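PDB 1YGP: yeast glycogen phosphorylase from Saccharomyces cerevisiae, which is a carbohydrate phosphorylase of the GT-B clan that carries bound pyridoxal-5'-phosphate. Local coordinates for residues L735-V740 with L828-L833; N755-G760 with L846-L851. All blocks are in the same frame, centred on the assembly; numbering follows the deposited sequence.

Interaction 1: L735-V740 with L828-L833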
loop_
_atom_site.group_PDB
_atom_site.type_symbol
_atom_site.label_atom_id
_atom_site.label_comp_id
_atom_site.label_asym_id
_atom_site.label_seq_id
_atom_site.Cartn_x
_atom_site.Cartn_y
_atom_site.Cartn_z
ATOM N N LEU A 735 3.538 -42.974 -4.256
ATOM C CA LEU A 735 4.522 -43.714 -5.029
ATOM C C LEU A 735 4.877 -42.950 -6.304
ATOM O O LEU A 735 4.092 -42.123 -6.761
ATOM C CB LEU A 735 3.955 -45.105 -5.310
ATOM C CG LEU A 735 3.599 -46.045 -4.120
ATOM C CD1 LEU A 735 3.567 -47.464 -4.656
ATOM C CD2 LEU A 735 4.648 -46.057 -3.010
ATOM N N ILE A 736 6.053 -43.142 -6.892
ATOM C CA ILE A 736 6.562 -42.389 -8.036
ATOM C C ILE A 736 6.484 -43.314 -9.251
ATOM O O ILE A 736 6.831 -44.502 -9.116
ATOM C CB ILE A 736 8.080 -42.011 -7.881
ATOM C CG1 ILE A 736 8.360 -41.297 -6.558
ATOM C CG2 ILE A 736 8.523 -41.187 -9.073
ATOM C CD1 ILE A 736 7.657 -39.977 -6.226
ATOM N N ILE A 737 6.004 -42.806 -10.396
ATOM C CA ILE A 737 6.224 -43.476 -11.669
ATOM C C ILE A 737 7.172 -42.465 -12.314
ATOM O O ILE A 737 6.829 -41.283 -12.462
ATOM C CB ILE A 737 4.914 -43.679 -12.543
ATOM C CG1 ILE A 737 5.354 -44.277 -13.889
ATOM C CG2 ILE A 737 4.113 -42.400 -12.749
ATOM C CD1 ILE A 737 4.209 -44.855 -14.745
ATOM N N GLY A 738 8.398 -42.821 -12.669
ATOM C CA GLY A 738 9.304 -41.824 -13.182
ATOM C C GLY A 738 10.394 -42.380 -14.058
ATOM O O GLY A 738 10.575 -43.596 -14.204
ATOM N N THR A 739 11.079 -41.424 -14.664
ATOM C CA THR A 739 12.203 -41.706 -15.511
ATOM C C THR A 739 13.432 -41.785 -14.630
ATOM O O THR A 739 13.461 -41.223 -13.525
ATOM C CB THR A 739 12.385 -40.612 -16.500
ATOM O OG1 THR A 739 11.132 -40.053 -16.808
ATOM C CG2 THR A 739 12.971 -41.178 -17.765
ATOM N N VAL A 740 14.482 -42.469 -15.072
ATOM C CA VAL A 740 15.663 -42.638 -14.235
ATOM C C VAL A 740 16.594 -41.461 -14.499
ATOM O O VAL A 740 17.543 -41.439 -15.287
ATOM C CB VAL A 740 16.259 -44.066 -14.544
ATOM C CG1 VAL A 740 16.316 -44.350 -16.038
ATOM C CG2 VAL A 740 17.620 -44.160 -13.863
ATOM N N LEU A 828 3.077 -47.049 -20.686
ATOM C CA LEU A 828 1.849 -47.809 -20.575
ATOM C C LEU A 828 2.035 -49.150 -19.832
ATOM O O LEU A 828 1.203 -49.501 -18.974
ATOM C CB LEU A 828 1.313 -48.057 -21.963
ATOM C CG LEU A 828 0.987 -46.864 -22.830
ATOM C CD1 LEU A 828 0.513 -47.386 -24.171
ATOM C CD2 LEU A 828 -0.072 -45.997 -22.183
ATOM N N ALA A 829 3.126 -49.886 -20.054
ATOM C CA ALA A 829 3.374 -51.137 -19.356
ATOM C C ALA A 829 3.504 -50.969 -17.850
ATOM O O ALA A 829 2.942 -51.723 -17.053
ATOM C CB ALA A 829 4.647 -51.766 -19.857
ATOM N N THR A 830 4.206 -49.930 -17.427
ATOM C CA THR A 830 4.361 -49.633 -16.016
ATOM C C THR A 830 3.002 -49.248 -15.449
ATOM O O THR A 830 2.694 -49.548 -14.292
ATOM C CB THR A 830 5.312 -48.474 -15.828
ATOM O OG1 THR A 830 6.414 -48.643 -16.716
ATOM C CG2 THR A 830 5.787 -48.411 -14.395
ATOM N N HIS A 831 2.143 -48.585 -16.240
ATOM C CA HIS A 831 0.847 -48.211 -15.720
ATOM C C HIS A 831 -0.041 -49.409 -15.480
ATOM O O HIS A 831 -0.728 -49.437 -14.453
ATOM C CB HIS A 831 0.178 -47.245 -16.655
ATOM C CG HIS A 831 0.328 -45.850 -16.070
ATOM N ND1 HIS A 831 0.969 -44.798 -16.580
ATOM C CD2 HIS A 831 -0.212 -45.466 -14.861
ATOM C CE1 HIS A 831 0.839 -43.801 -15.741
ATOM N NE2 HIS A 831 0.134 -44.205 -14.713
ATOM N N GLU A 832 0.032 -50.411 -16.364
ATOM C CA GLU A 832 -0.659 -51.685 -16.165
ATOM C C GLU A 832 -0.242 -52.293 -14.824
ATOM O O GLU A 832 -1.102 -52.716 -14.041
ATOM C CB GLU A 832 -0.299 -52.618 -17.303
ATOM C CG GLU A 832 -1.563 -53.190 -17.911
ATOM C CD GLU A 832 -1.363 -53.734 -19.317
ATOM O OE1 GLU A 832 -1.401 -52.938 -20.257
ATOM O OE2 GLU A 832 -1.182 -54.944 -19.471
ATOM N N LEU A 833 1.073 -52.277 -14.533
ATOM C CA LEU A 833 1.593 -52.709 -13.243
ATOM C C LEU A 833 1.006 -51.947 -12.067
ATOM O O LEU A 833 0.427 -52.559 -11.169
ATOM C CB LEU A 833 3.104 -52.561 -13.205
ATOM C CG LEU A 833 3.839 -53.734 -13.804
ATOM C CD1 LEU A 833 5.207 -53.340 -14.326
ATOM C CD2 LEU A 833 3.909 -54.792 -12.725
#
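I737 reaches from strand 735-739 to T830 and H831 of helix 820-840 mainly through CD1. With chi1 at 175° and chi2 at 166° its chain is fully extended, which carries CD1 across to the helix. CD1 lies over one face of the H831 imidazole, 3.9 Å from the ring centroid and 23° off the normal. This is CH-pi geometry displaced toward the rim, since I737 CD1 is 3.7 Å from both H831 CE1 and H831 ND1. The methyl of T830 flanks the same atom, with T830 CG2 3.9 Å from I737 CD1. T830 meets I737 through CB and CG2, while its hydroxyl is hydrogen-bonded to S826 O, one turn earlier in the helix. H831 NE2 has a weak hydrogen bond to D603 OD2, and Y827 meets the ring edge-to-face; both neighbours are consistent with the ring's orientation.

The close packing is concentrated near this tip. The CA atoms of I737 and T830 stay 7.8 Å apart, and the helix exposes A829, E832 and L833. Strand 735-739 lies between strands 710-713 and 757-759 of a parallel sheet; T830 also touches F757 and F759, while L735 packs on helix 842-856.

Interaction 2: N755-G760 with L846-L851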
loop_
_atom_site.group_PDB
_atom_site.type_symbol
_atom_site.label_atom_id
_atom_site.label_comp_id
_atom_site.label_asym_id
_atom_site.label_seq_id
_atom_site.Cartn_x
_atom_site.Cartn_y
_atom_site.Cartn_z
ATOM N N ASN A 755 10.510 -50.097 -4.691
ATOM C CA ASN A 755 9.387 -49.296 -4.249
ATOM C C ASN A 755 9.046 -48.168 -5.203
ATOM O O ASN A 755 8.126 -47.390 -4.953
ATOM C CB ASN A 755 9.720 -48.763 -2.869
ATOM C CG ASN A 755 9.868 -49.901 -1.873
ATOM O OD1 ASN A 755 8.968 -50.714 -1.665
ATOM N ND2 ASN A 755 11.009 -50.055 -1.225
ATOM N N VAL A 756 9.748 -48.006 -6.321
ATOM C CA VAL A 756 9.458 -46.928 -7.258
ATOM C C VAL A 756 9.119 -47.592 -8.590
ATOM O O VAL A 756 9.563 -48.720 -8.802
ATOM C CB VAL A 756 10.684 -45.934 -7.451
ATOM C CG1 VAL A 756 10.984 -45.198 -6.154
ATOM C CG2 VAL A 756 11.935 -46.679 -7.841
ATOM N N PHE A 757 8.338 -46.981 -9.490
ATOM C CA PHE A 757 8.000 -47.567 -10.778
ATOM C C PHE A 757 8.781 -46.798 -11.815
ATOM O O PHE A 757 8.365 -45.702 -12.198
ATOM C CB PHE A 757 6.521 -47.435 -11.081
ATOM C CG PHE A 757 5.658 -48.229 -10.124
ATOM C CD1 PHE A 757 5.363 -47.723 -8.857
ATOM C CD2 PHE A 757 5.171 -49.466 -10.511
ATOM C CE1 PHE A 757 4.581 -48.465 -7.975
ATOM C CE2 PHE A 757 4.390 -50.199 -9.625
ATOM C CZ PHE A 757 4.094 -49.705 -8.361
ATOM N N LEU A 758 9.951 -47.289 -12.223
ATOM C CA LEU A 758 10.756 -46.565 -13.181
ATOM C C LEU A 758 10.550 -47.156 -14.557
ATOM O O LEU A 758 10.149 -48.315 -14.661
ATOM C CB LEU A 758 12.192 -46.644 -12.753
ATOM C CG LEU A 758 12.461 -46.078 -11.354
ATOM C CD1 LEU A 758 13.877 -46.440 -10.910
ATOM C CD2 LEU A 758 12.212 -44.578 -11.366
ATOM N N PHE A 759 10.755 -46.387 -15.616
ATOM C CA PHE A 759 10.551 -46.862 -16.966
ATOM C C PHE A 759 11.359 -45.951 -17.878
ATOM O O PHE A 759 12.080 -45.047 -17.426
ATOM C CB PHE A 759 9.091 -46.773 -17.343
ATOM C CG PHE A 759 8.603 -45.335 -17.552
ATOM C CD1 PHE A 759 8.321 -44.523 -16.450
ATOM C CD2 PHE A 759 8.464 -44.819 -18.851
ATOM C CE1 PHE A 759 7.910 -43.205 -16.653
ATOM C CE2 PHE A 759 8.053 -43.502 -19.037
ATOM C CZ PHE A 759 7.777 -42.693 -17.943
ATOM N N GLY A 760 11.151 -46.198 -19.174
ATOM C CA GLY A 760 11.694 -45.371 -20.234
ATOM C C GLY A 760 13.184 -45.507 -20.387
ATOM O O GLY A 760 13.889 -46.206 -19.650
ATOM N N LEU A 846 0.532 -50.645 0.235
ATOM C CA LEU A 846 0.687 -50.001 1.524
ATOM C C LEU A 846 2.059 -50.231 2.151
ATOM O O LEU A 846 2.605 -49.362 2.834
ATOM C CB LEU A 846 -0.456 -50.511 2.403
ATOM C CG LEU A 846 -1.733 -49.627 2.608
ATOM C CD1 LEU A 846 -1.964 -48.617 1.492
ATOM C CD2 LEU A 846 -2.921 -50.566 2.693
ATOM N N LYS A 847 2.694 -51.360 1.869
ATOM C CA LYS A 847 4.026 -51.625 2.361
ATOM C C LYS A 847 4.965 -50.709 1.623
ATOM O O LYS A 847 5.850 -50.155 2.265
ATOM C CB LYS A 847 4.447 -53.063 2.094
ATOM N N LYS A 848 4.787 -50.457 0.329
ATOM C CA LYS A 848 5.659 -49.537 -0.403
ATOM C C LYS A 848 5.587 -48.116 0.150
ATOM O O LYS A 848 6.600 -47.439 0.334
ATOM C CB LYS A 848 5.280 -49.490 -1.862
ATOM C CG LYS A 848 5.542 -50.824 -2.538
ATOM C CD LYS A 848 5.176 -50.770 -4.008
ATOM C CE LYS A 848 5.741 -52.021 -4.628
ATOM N NZ LYS A 848 5.648 -51.909 -6.065
ATOM N N SER A 849 4.375 -47.684 0.490
ATOM C CA SER A 849 4.129 -46.389 1.092
ATOM C C SER A 849 4.791 -46.245 2.473
ATOM O O SER A 849 5.499 -45.251 2.706
ATOM C CB SER A 849 2.616 -46.229 1.152
ATOM O OG SER A 849 2.227 -44.961 1.648
ATOM N N VAL A 850 4.641 -47.216 3.400
ATOM C CA VAL A 850 5.228 -47.144 4.749
ATOM C C VAL A 850 6.735 -47.137 4.638
ATOM O O VAL A 850 7.419 -46.335 5.271
ATOM C CB VAL A 850 4.803 -48.339 5.637
ATOM C CG1 VAL A 850 5.470 -48.242 6.988
ATOM C CG2 VAL A 850 3.298 -48.294 5.918
ATOM N N LEU A 851 7.286 -48.000 3.799
ATOM C CA LEU A 851 8.713 -48.007 3.608
ATOM C C LEU A 851 9.182 -46.696 3.002
ATOM O O LEU A 851 10.238 -46.224 3.450
ATOM C CB LEU A 851 9.071 -49.199 2.738
ATOM C CG LEU A 851 8.912 -50.526 3.480
ATOM C CD1 LEU A 851 9.099 -51.639 2.485
ATOM C CD2 LEU A 851 9.873 -50.611 4.665
#
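An edge strand of the parallel sheet in the C-terminal Rossmann-like half of this GT-B enzyme, 757-759, and the turn leading into it meet helix 842-856 through N755 and F757, both packed against K848. The backbones come close at the turn, where N755 CA and K848 CA are 5.4 Å apart, and diverge along the strand.

N755 turns its amide oxygen onto the root of the lysine: N755 OD1 is 3.5 Å from K848 CG. The same oxygen is 3.7 Å from K848 CA, so it rests against aliphatic carbon and is not bonded to a donor of the helix segment. L851 completes this end more loosely, its CD1 4.3 Å from N755 OD1. The other branch of the amide, ND2, is hydrogen-bonded to I751 O at the end of helix 743-751, which limits the rotation of the group.

From CG onward K848 runs straight out (chi2 -179°, chi3 168°) and brings its amine to the far end of the F757 side chain. K848 NZ is 3.5 Å from F757 CZ, its nearest ring atom, and 4.1 Å from each of F757 CE1 and CE2, an oblique approach. The main electrostatic partner of the amine is E837, with which it forms a salt bridge; the aromatic ring is a flanking neighbour.

S849, on the side of the helix turned from the strand, hydrogen-bonds through OG to G733 O and W567 NE1. Helix 842-856 thus lies between this strand end and helix 562-584, against which L846 and V850 pack, whereas F757, beside strand 735-739, also packs on V834 of helix 820-840.

Overall arrangement
Interactions 1 and 2 have centres 9 Å apart and involve neighbouring strands of one parallel sheet, 735-739 and 757-759, joined by the backbone bonds G738 N to F757 O and I736 O to F757 N. Their helices, 820-840 and 842-856, are consecutive in the chain, and the segments alternate along the sequence. Interaction 1 is the more buried but smaller, 133 against 213 Å², and consists of an aliphatic tip on a methyl and an imidazole. Interaction 2, partly buried at the sheet's margin, sets an amide oxygen and an aromatic ring beside a long lysine. Helix 820-840 reaches both regions, supplying one side of interaction 1 and bordering interaction 2.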